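Local coordinates for putative sulfatase yidJ (Bacteroides fragilis, PDB 2QZU), which probably hydrolyses sulfate esters as a metal-dependent enzyme of the arylsulfatase type, at residues N274-Y279 against I316-H321; T174-L179 against P230-Y235. All coordinates share one frame; numbering follows the deposited sequence.

In the fold
Both contacts lie in the sulfatase domain, an alkaline phosphatase-like α/β fold built on a mixed eight-stranded sheet. They follow one another along the chain: 174-179 and 230-235 of contact 2 come first, then 274-279 and 316-321 of contact 1. Three of the four segments are loops that follow the parallel strands 168-172, 222-228 and 306-311, and the fourth belongs to helix 267-299. The centres of the two contacts are about 14 Å apart, and they touch where P231 and Y235 meet Y279, with Y279 CE1 3.4 Å from P231 CB. Contact 2 joins two post-strand loops and contact 1 the third to the helix, close to the second subunit, which touches both.

Contact 1 (N274-Y279 against I316-H321)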
ATOM      1  N   ASN A 274      -0.167  14.090  -4.717  1.00  9.17           N
ATOM      2  CA  ASN A 274      -0.978  12.879  -4.628  1.00 11.15           C
ATOM      3  C   ASN A 274      -1.316  12.452  -3.199  1.00 12.78           C
ATOM      4  O   ASN A 274      -2.201  11.623  -2.999  1.00 13.04           O
ATOM      5  CB  ASN A 274      -0.249  11.726  -5.330  1.00 14.79           C
ATOM      6  CG  ASN A 274      -1.147  10.531  -5.584  1.00 20.59           C
ATOM      7  OD1 ASN A 274      -0.694   9.387  -5.549  1.00 23.68           O
ATOM      8  ND2 ASN A 274      -2.420  10.790  -5.857  1.00 31.15           N
ATOM      9  N   ASN A 275      -0.624  13.015  -2.210  1.00  6.91           N
ATOM     10  CA  ASN A 275      -0.851  12.626  -0.820  1.00  9.87           C
ATOM     11  C   ASN A 275      -1.282  13.710   0.167  1.00 10.28           C
ATOM     12  O   ASN A 275      -1.688  13.393   1.287  1.00  8.00           O
ATOM     13  CB  ASN A 275       0.409  11.949  -0.272  1.00 12.65           C
ATOM     14  CG  ASN A 275       0.688  10.617  -0.933  1.00 10.07           C
ATOM     15  OD1 ASN A 275       0.020   9.619  -0.650  1.00 12.23           O
ATOM     16  ND2 ASN A 275       1.668  10.593  -1.829  1.00 12.49           N
ATOM     17  N   ILE A 276      -1.205  14.976  -0.228  1.00  9.83           N
ATOM     18  CA  ILE A 276      -1.573  16.050   0.688  1.00 11.51           C
ATOM     19  C   ILE A 276      -3.026  16.003   1.169  1.00  7.64           C
ATOM     20  O   ILE A 276      -3.302  16.303   2.334  1.00  7.18           O
ATOM     21  CB  ILE A 276      -1.252  17.448   0.077  1.00 12.84           C
ATOM     22  CG1 ILE A 276      -1.381  18.531   1.154  1.00 13.56           C
ATOM     23  CG2 ILE A 276      -2.171  17.739  -1.096  1.00 12.96           C
ATOM     24  CD1 ILE A 276      -0.398  18.384   2.304  1.00 16.93           C
ATOM     25  N   ARG A 277      -3.954  15.615   0.295  1.00  6.91           N
ATOM     26  CA  ARG A 277      -5.363  15.537   0.685  1.00  8.18           C
ATOM     27  C   ARG A 277      -5.597  14.535   1.807  1.00  4.92           C
ATOM     28  O   ARG A 277      -6.284  14.839   2.788  1.00  6.93           O
ATOM     29  CB  ARG A 277      -6.247  15.144  -0.506  1.00 11.51           C
ATOM     30  CG  ARG A 277      -6.553  16.280  -1.461  1.00 18.34           C
ATOM     31  CD  ARG A 277      -7.631  15.887  -2.470  1.00 12.43           C
ATOM     32  NE  ARG A 277      -7.896  16.970  -3.411  1.00 28.60           N
ATOM     33  CZ  ARG A 277      -8.800  16.916  -4.384  1.00 42.26           C
ATOM     34  NH1 ARG A 277      -9.537  15.827  -4.550  1.00 48.55           N
ATOM     35  NH2 ARG A 277      -8.963  17.955  -5.193  1.00 41.20           N
ATOM     36  N   ASN A 278      -5.037  13.339   1.660  1.00  7.31           N
ATOM     37  CA  ASN A 278      -5.216  12.311   2.676  1.00  6.68           C
ATOM     38  C   ASN A 278      -4.444  12.642   3.945  1.00  5.68           C
ATOM     39  O   ASN A 278      -4.839  12.234   5.034  1.00  6.76           O
ATOM     40  CB  ASN A 278      -4.823  10.939   2.123  1.00  5.84           C
ATOM     41  CG  ASN A 278      -5.917  10.334   1.253  1.00 10.70           C
ATOM     42  OD1 ASN A 278      -5.663   9.451   0.433  1.00 14.42           O
ATOM     43  ND2 ASN A 278      -7.144  10.803   1.442  1.00  8.74           N
ATOM     44  N   TYR A 279      -3.351  13.389   3.807  1.00  5.93           N
ATOM     45  CA  TYR A 279      -2.575  13.792   4.979  1.00  7.29           C
ATOM     46  C   TYR A 279      -3.468  14.711   5.817  1.00  6.08           C
ATOM     47  O   TYR A 279      -3.583  14.549   7.037  1.00  6.62           O
ATOM     48  CB  TYR A 279      -1.306  14.543   4.562  1.00 11.33           C
ATOM     49  CG  TYR A 279      -0.396  14.912   5.718  1.00  3.37           C
ATOM     50  CD1 TYR A 279       0.237  13.926   6.482  1.00  4.79           C
ATOM     51  CD2 TYR A 279      -0.160  16.246   6.041  1.00  5.81           C
ATOM     52  CE1 TYR A 279       1.089  14.267   7.541  1.00  4.83           C
ATOM     53  CE2 TYR A 279       0.686  16.599   7.096  1.00  4.90           C
ATOM     54  CZ  TYR A 279       1.307  15.604   7.839  1.00  5.80           C
ATOM     55  OH  TYR A 279       2.151  15.958   8.870  1.00  4.52           O
ATOM     56  N   ILE A 316       7.314  15.925   8.230  1.00  6.19           N
ATOM     57  CA  ILE A 316       7.504  15.103   7.037  1.00 11.20           C
ATOM     58  C   ILE A 316       7.756  16.000   5.819  1.00  9.64           C
ATOM     59  O   ILE A 316       7.177  17.085   5.710  1.00  6.05           O
ATOM     60  CB  ILE A 316       6.241  14.214   6.788  1.00 12.42           C
ATOM     61  CG1 ILE A 316       6.515  13.193   5.688  1.00 15.95           C
ATOM     62  CG2 ILE A 316       5.041  15.082   6.419  1.00  6.93           C
ATOM     63  CD1 ILE A 316       7.465  12.108   6.107  1.00  9.56           C
ATOM     64  N   CYS A 317       8.634  15.569   4.916  1.00  8.96           N
ATOM     65  CA  CYS A 317       8.915  16.360   3.715  1.00  9.04           C
ATOM     66  C   CYS A 317       7.853  16.098   2.648  1.00 10.06           C
ATOM     67  O   CYS A 317       7.369  17.027   1.996  1.00  8.79           O
ATOM     68  CB  CYS A 317      10.309  16.038   3.171  1.00  4.30           C
ATOM     69  SG  CYS A 317      11.651  16.657   4.225  1.00 11.54           S
HETATM   70  N   MSE A 318       7.494  14.828   2.481  1.00  8.38           N
HETATM   71  CA  MSE A 318       6.464  14.423   1.524  1.00 14.84           C
HETATM   72  C   MSE A 318       6.716  14.964   0.111  1.00 10.28           C
HETATM   73  O   MSE A 318       5.786  15.388  -0.584  1.00  8.78           O
HETATM   74  CB  MSE A 318       5.088  14.886   2.030  1.00  9.89           C
HETATM   75  CG  MSE A 318       3.899  14.121   1.452  1.00 13.48           C
HETATM   76 SE   MSE A 318       2.180  14.712   2.180  1.00 28.95          SE
HETATM   77  CE  MSE A 318       1.765  16.062   0.880  1.00 46.72           C
ATOM     78  N   GLY A 319       7.975  14.946  -0.312  1.00 12.40           N
ATOM     79  CA  GLY A 319       8.306  15.437  -1.640  1.00 12.96           C
ATOM     80  C   GLY A 319       9.068  16.750  -1.624  1.00  8.01           C
ATOM     81  O   GLY A 319       9.843  17.034  -2.536  1.00  8.54           O
ATOM     82  N   ALA A 320       8.845  17.561  -0.595  1.00 11.78           N
ATOM     83  CA  ALA A 320       9.538  18.836  -0.489  1.00  8.54           C
ATOM     84  C   ALA A 320      11.035  18.564  -0.387  1.00  7.94           C
ATOM     85  O   ALA A 320      11.460  17.621   0.289  1.00  8.85           O
ATOM     86  CB  ALA A 320       9.053  19.603   0.736  1.00 12.33           C
ATOM     87  N   HIS A 321      11.823  19.397  -1.064  1.00  8.83           N
ATOM     88  CA  HIS A 321      13.278  19.262  -1.087  1.00  6.81           C
ATOM     89  C   HIS A 321      13.716  17.913  -1.659  1.00  8.99           C
ATOM     90  O   HIS A 321      14.805  17.424  -1.363  1.00 11.06           O
ATOM     91  CB  HIS A 321      13.853  19.470   0.321  1.00 10.97           C
ATOM     92  CG  HIS A 321      13.791  20.891   0.790  1.00 14.74           C
ATOM     93  ND1 HIS A 321      14.526  21.898   0.204  1.00 12.69           N
ATOM     94  CD2 HIS A 321      13.046  21.482   1.756  1.00 10.30           C
ATOM     95  CE1 HIS A 321      14.237  23.050   0.785  1.00 11.09           C
ATOM     96  NE2 HIS A 321      13.341  22.824   1.729  1.00 11.77           N
TER
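Selenomethionine M318 reaches from its loop to helix 267-299, and its terminal methyl lies against I276. The apolar packing there is tight: M318 CE is 3.3 Å from I276 CA and 3.4 Å from I276 CB, with I276 CD1 also pressed on the methyl. The M318 chain is extended through chi2 and then bends at chi3 (91°), turning CE onto the backbone and CB of I276 while M318 SE rests 4.1 Å from N275 CB; the M318 chain lies roughly perpendicular to I276. A second apolar patch forms as I316 and Y279 run antiparallel alongside each other, I316 CG2 lying 4.0 Å from Y279 CZ.

The same selenium makes an oblique Met-aromatic contact with Y279, 5.0 Å from the ring centroid and 31° off its normal. Two polar ends at the interface bond outside it: Y279 OH is gripped by Q37 O and R39 N, which ties down the far end of the ring, and N275 ND2 bonds back to Y271 O.

M318 sits in a type I' turn from C317 to A320, closed by A320 N to C317 O. The arrangement is helix-on-loop packing in the α/β sulfatase fold, a turn beyond strand 306-311 laying one side chain against helix 267-299.

Contact 2 (T174-L179 against P230-Y235); sequences TYDYHL and PPHTGY
H178 and D176 dock on P230, H232 and G234 in a buried, largely side-chain-to-loop contact between two segments of the alkaline phosphatase-like α/β fold, one following strand 168-172 and the other strand 222-228.

The H178 ring is sandwiched. P230 CG makes a CH-pi contact over one face, 3.5 Å from the centroid and 6° off the ring normal, while the carbonyl oxygen of D176 lies over the opposite face. At the ring edge H178 ND1 gives a weak, strongly bent hydrogen bond to G234 O (3.3 Å, 124°). In the ring plane, H178 CE1 comes 3.0 Å from H232 O, a buried carbonyl with no hydrogen-bond partner in the model; T233 O is almost as near to H178 CE1, but oblique to the ring. With CG beside its backbone N, H178 is directed across into the 230-235 loop, which opens with a cis peptide before P231 and takes a positive phi at G234.

D176 meets the edge of the H232 ring: D176 OD2 lies 3.2 Å from H232 CE1, with the carboxylate and ring planes turned 51° apart. D176 OD1 accepts a hydrogen bond from N229 ND2, and H232 NE2 makes a weak bond to E23 of the second subunit. A water bridges the segments, donating to D176 OD2 at 2.8 Å and hydrogen-bonded to T233 OG1 at 2.6 Å.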
ATOM      1  N   THR A 174       5.241  -0.732  16.723  1.00  5.18           N
ATOM      2  CA  THR A 174       4.900   0.101  15.576  1.00  5.78           C
ATOM      3  C   THR A 174       4.089  -0.783  14.637  1.00  3.30           C
ATOM      4  O   THR A 174       4.296  -1.995  14.581  1.00  7.19           O
ATOM      5  CB  THR A 174       6.142   0.724  14.877  1.00 11.39           C
ATOM      6  OG1 THR A 174       5.703   1.784  14.011  1.00 11.60           O
ATOM      7  CG2 THR A 174       6.912  -0.309  14.074  1.00 10.13           C
ATOM      8  N   TYR A 175       3.141  -0.176  13.930  1.00  7.80           N
ATOM      9  CA  TYR A 175       2.231  -0.896  13.034  1.00  7.39           C
ATOM     10  C   TYR A 175       1.455   0.215  12.336  1.00 11.83           C
ATOM     11  O   TYR A 175       0.874   1.074  13.009  1.00  8.48           O
ATOM     12  CB  TYR A 175       1.291  -1.753  13.882  1.00  7.93           C
ATOM     13  CG  TYR A 175       0.229  -2.515  13.128  1.00  7.16           C
ATOM     14  CD1 TYR A 175       0.444  -3.830  12.709  1.00 12.95           C
ATOM     15  CD2 TYR A 175      -1.018  -1.942  12.889  1.00  9.53           C
ATOM     16  CE1 TYR A 175      -0.570  -4.556  12.076  1.00 10.67           C
ATOM     17  CE2 TYR A 175      -2.025  -2.652  12.260  1.00  7.00           C
ATOM     18  CZ  TYR A 175      -1.802  -3.953  11.861  1.00 12.81           C
ATOM     19  OH  TYR A 175      -2.830  -4.657  11.279  1.00 16.82           O
ATOM     20  N   ASP A 176       1.397   0.176  11.006  1.00  4.85           N
ATOM     21  CA  ASP A 176       0.773   1.266  10.268  1.00  6.57           C
ATOM     22  C   ASP A 176      -0.504   1.061   9.469  1.00  4.69           C
ATOM     23  O   ASP A 176      -0.878   1.936   8.689  1.00  5.46           O
ATOM     24  CB  ASP A 176       1.831   1.911   9.366  1.00  7.42           C
ATOM     25  CG  ASP A 176       3.129   2.199  10.109  1.00 13.91           C
ATOM     26  OD1 ASP A 176       3.059   2.543  11.304  1.00 12.26           O
ATOM     27  OD2 ASP A 176       4.217   2.088   9.505  1.00  9.76           O
ATOM     28  N   TYR A 177      -1.172  -0.077   9.648  1.00  6.77           N
ATOM     29  CA  TYR A 177      -2.433  -0.303   8.949  1.00  8.37           C
ATOM     30  C   TYR A 177      -3.492   0.227   9.923  1.00  6.32           C
ATOM     31  O   TYR A 177      -4.074  -0.526  10.703  1.00  7.36           O
ATOM     32  CB  TYR A 177      -2.642  -1.796   8.678  1.00  4.80           C
ATOM     33  CG  TYR A 177      -3.876  -2.070   7.854  1.00  4.54           C
ATOM     34  CD1 TYR A 177      -3.906  -1.772   6.490  1.00  8.17           C
ATOM     35  CD2 TYR A 177      -5.033  -2.566   8.449  1.00  9.68           C
ATOM     36  CE1 TYR A 177      -5.066  -1.956   5.740  1.00  9.76           C
ATOM     37  CE2 TYR A 177      -6.197  -2.755   7.711  1.00 11.32           C
ATOM     38  CZ  TYR A 177      -6.208  -2.445   6.359  1.00 13.52           C
ATOM     39  OH  TYR A 177      -7.368  -2.609   5.638  1.00 15.53           O
ATOM     40  N   HIS A 178      -3.718   1.539   9.867  1.00  5.42           N
ATOM     41  CA  HIS A 178      -4.642   2.240  10.764  1.00  3.43           C
ATOM     42  C   HIS A 178      -6.078   1.740  10.860  1.00  4.29           C
ATOM     43  O   HIS A 178      -6.729   1.928  11.893  1.00  6.02           O
ATOM     44  CB  HIS A 178      -4.679   3.723  10.398  1.00  5.21           C
ATOM     45  CG  HIS A 178      -3.327   4.351  10.290  1.00  5.90           C
ATOM     46  ND1 HIS A 178      -2.995   5.231   9.280  1.00  9.84           N
ATOM     47  CD2 HIS A 178      -2.226   4.244  11.072  1.00  2.07           C
ATOM     48  CE1 HIS A 178      -1.749   5.635   9.444  1.00  6.26           C
ATOM     49  NE2 HIS A 178      -1.259   5.053  10.524  1.00 13.28           N
ATOM     50  N   LEU A 179      -6.572   1.118   9.794  1.00  6.55           N
ATOM     51  CA  LEU A 179      -7.948   0.623   9.761  1.00  7.99           C
ATOM     52  C   LEU A 179      -8.184  -0.645  10.582  1.00  5.40           C
ATOM     53  O   LEU A 179      -9.328  -0.998  10.866  1.00  7.52           O
ATOM     54  CB  LEU A 179      -8.383   0.389   8.312  1.00  5.67           C
ATOM     55  CG  LEU A 179      -8.295   1.610   7.389  1.00 16.11           C
ATOM     56  CD1 LEU A 179      -8.648   1.212   5.964  1.00 11.20           C
ATOM     57  CD2 LEU A 179      -9.222   2.700   7.891  1.00 12.36           C
ATOM     58  N   PRO A 230      -1.697   7.978  12.985  1.00  5.46           N
ATOM     59  CA  PRO A 230      -1.906   8.948  11.901  1.00  5.08           C
ATOM     60  C   PRO A 230      -1.494  10.315  12.459  1.00  4.58           C
ATOM     61  O   PRO A 230      -1.586  10.536  13.662  1.00  7.41           O
ATOM     62  CB  PRO A 230      -3.412   8.876  11.655  1.00  3.76           C
ATOM     63  CG  PRO A 230      -3.774   7.469  12.076  1.00  5.34           C
ATOM     64  CD  PRO A 230      -2.949   7.275  13.328  1.00  4.50           C
ATOM     65  N   PRO A 231      -1.077  11.260  11.598  1.00  6.84           N
ATOM     66  CA  PRO A 231      -0.966  11.218  10.139  1.00  8.40           C
ATOM     67  C   PRO A 231       0.251  10.511   9.539  1.00  8.22           C
ATOM     68  O   PRO A 231       0.666  10.836   8.429  1.00  8.20           O
ATOM     69  CB  PRO A 231      -1.020  12.692   9.758  1.00  6.23           C
ATOM     70  CG  PRO A 231      -0.257  13.329  10.869  1.00  5.14           C
ATOM     71  CD  PRO A 231      -0.773  12.616  12.100  1.00  3.02           C
ATOM     72  N   HIS A 232       0.826   9.558  10.266  1.00  8.55           N
ATOM     73  CA  HIS A 232       1.960   8.796   9.750  1.00  8.99           C
ATOM     74  C   HIS A 232       1.420   7.953   8.595  1.00  8.62           C
ATOM     75  O   HIS A 232       0.220   7.686   8.531  1.00 10.20           O
ATOM     76  CB  HIS A 232       2.544   7.912  10.855  1.00  7.99           C
ATOM     77  CG  HIS A 232       3.684   7.047  10.410  1.00 10.13           C
ATOM     78  ND1 HIS A 232       3.500   5.788   9.881  1.00  8.45           N
ATOM     79  CD2 HIS A 232       5.022   7.248  10.447  1.00 11.46           C
ATOM     80  CE1 HIS A 232       4.677   5.249   9.616  1.00 19.38           C
ATOM     81  NE2 HIS A 232       5.617   6.113   9.949  1.00 14.09           N
ATOM     82  N   THR A 233       2.300   7.523   7.695  1.00  6.09           N
ATOM     83  CA  THR A 233       1.876   6.772   6.524  1.00  7.96           C
ATOM     84  C   THR A 233       0.843   5.709   6.671  1.00 14.37           C
ATOM     85  O   THR A 233       0.705   5.043   7.703  1.00 12.66           O
ATOM     86  CB  THR A 233       3.030   6.164   5.738  1.00 11.21           C
ATOM     87  OG1 THR A 233       3.964   5.571   6.640  1.00  8.95           O
ATOM     88  CG2 THR A 233       3.689   7.233   4.869  1.00 10.15           C
ATOM     89  N   GLY A 234       0.191   5.527   5.533  1.00 14.66           N
ATOM     90  CA  GLY A 234      -0.937   4.660   5.399  1.00 11.88           C
ATOM     91  C   GLY A 234      -1.822   5.887   5.386  1.00  9.84           C
ATOM     92  O   GLY A 234      -2.822   5.950   6.087  1.00  9.52           O
ATOM     93  N   TYR A 235      -1.390   6.899   4.624  1.00  9.23           N
ATOM     94  CA  TYR A 235      -2.120   8.165   4.531  1.00  7.68           C
ATOM     95  C   TYR A 235      -3.552   7.945   4.078  1.00  6.46           C
ATOM     96  O   TYR A 235      -4.457   8.658   4.507  1.00 11.42           O
ATOM     97  CB  TYR A 235      -1.459   9.145   3.544  1.00  7.27           C
ATOM     98  CG  TYR A 235      -0.070   9.635   3.912  1.00 10.03           C
ATOM     99  CD1 TYR A 235       0.216  10.123   5.191  1.00  5.52           C
ATOM    100  CD2 TYR A 235       0.955   9.631   2.965  1.00  8.87           C
ATOM    101  CE1 TYR A 235       1.495  10.593   5.513  1.00  7.58           C
ATOM    102  CE2 TYR A 235       2.228  10.096   3.274  1.00 13.08           C
ATOM    103  CZ  TYR A 235       2.496  10.574   4.547  1.00 12.76           C
ATOM    104  OH  TYR A 235       3.767  11.018   4.839  1.00 14.88           O
TER
HETATM  105  O   HOH W   1       4.198   2.972   6.888  1.00 21.34           O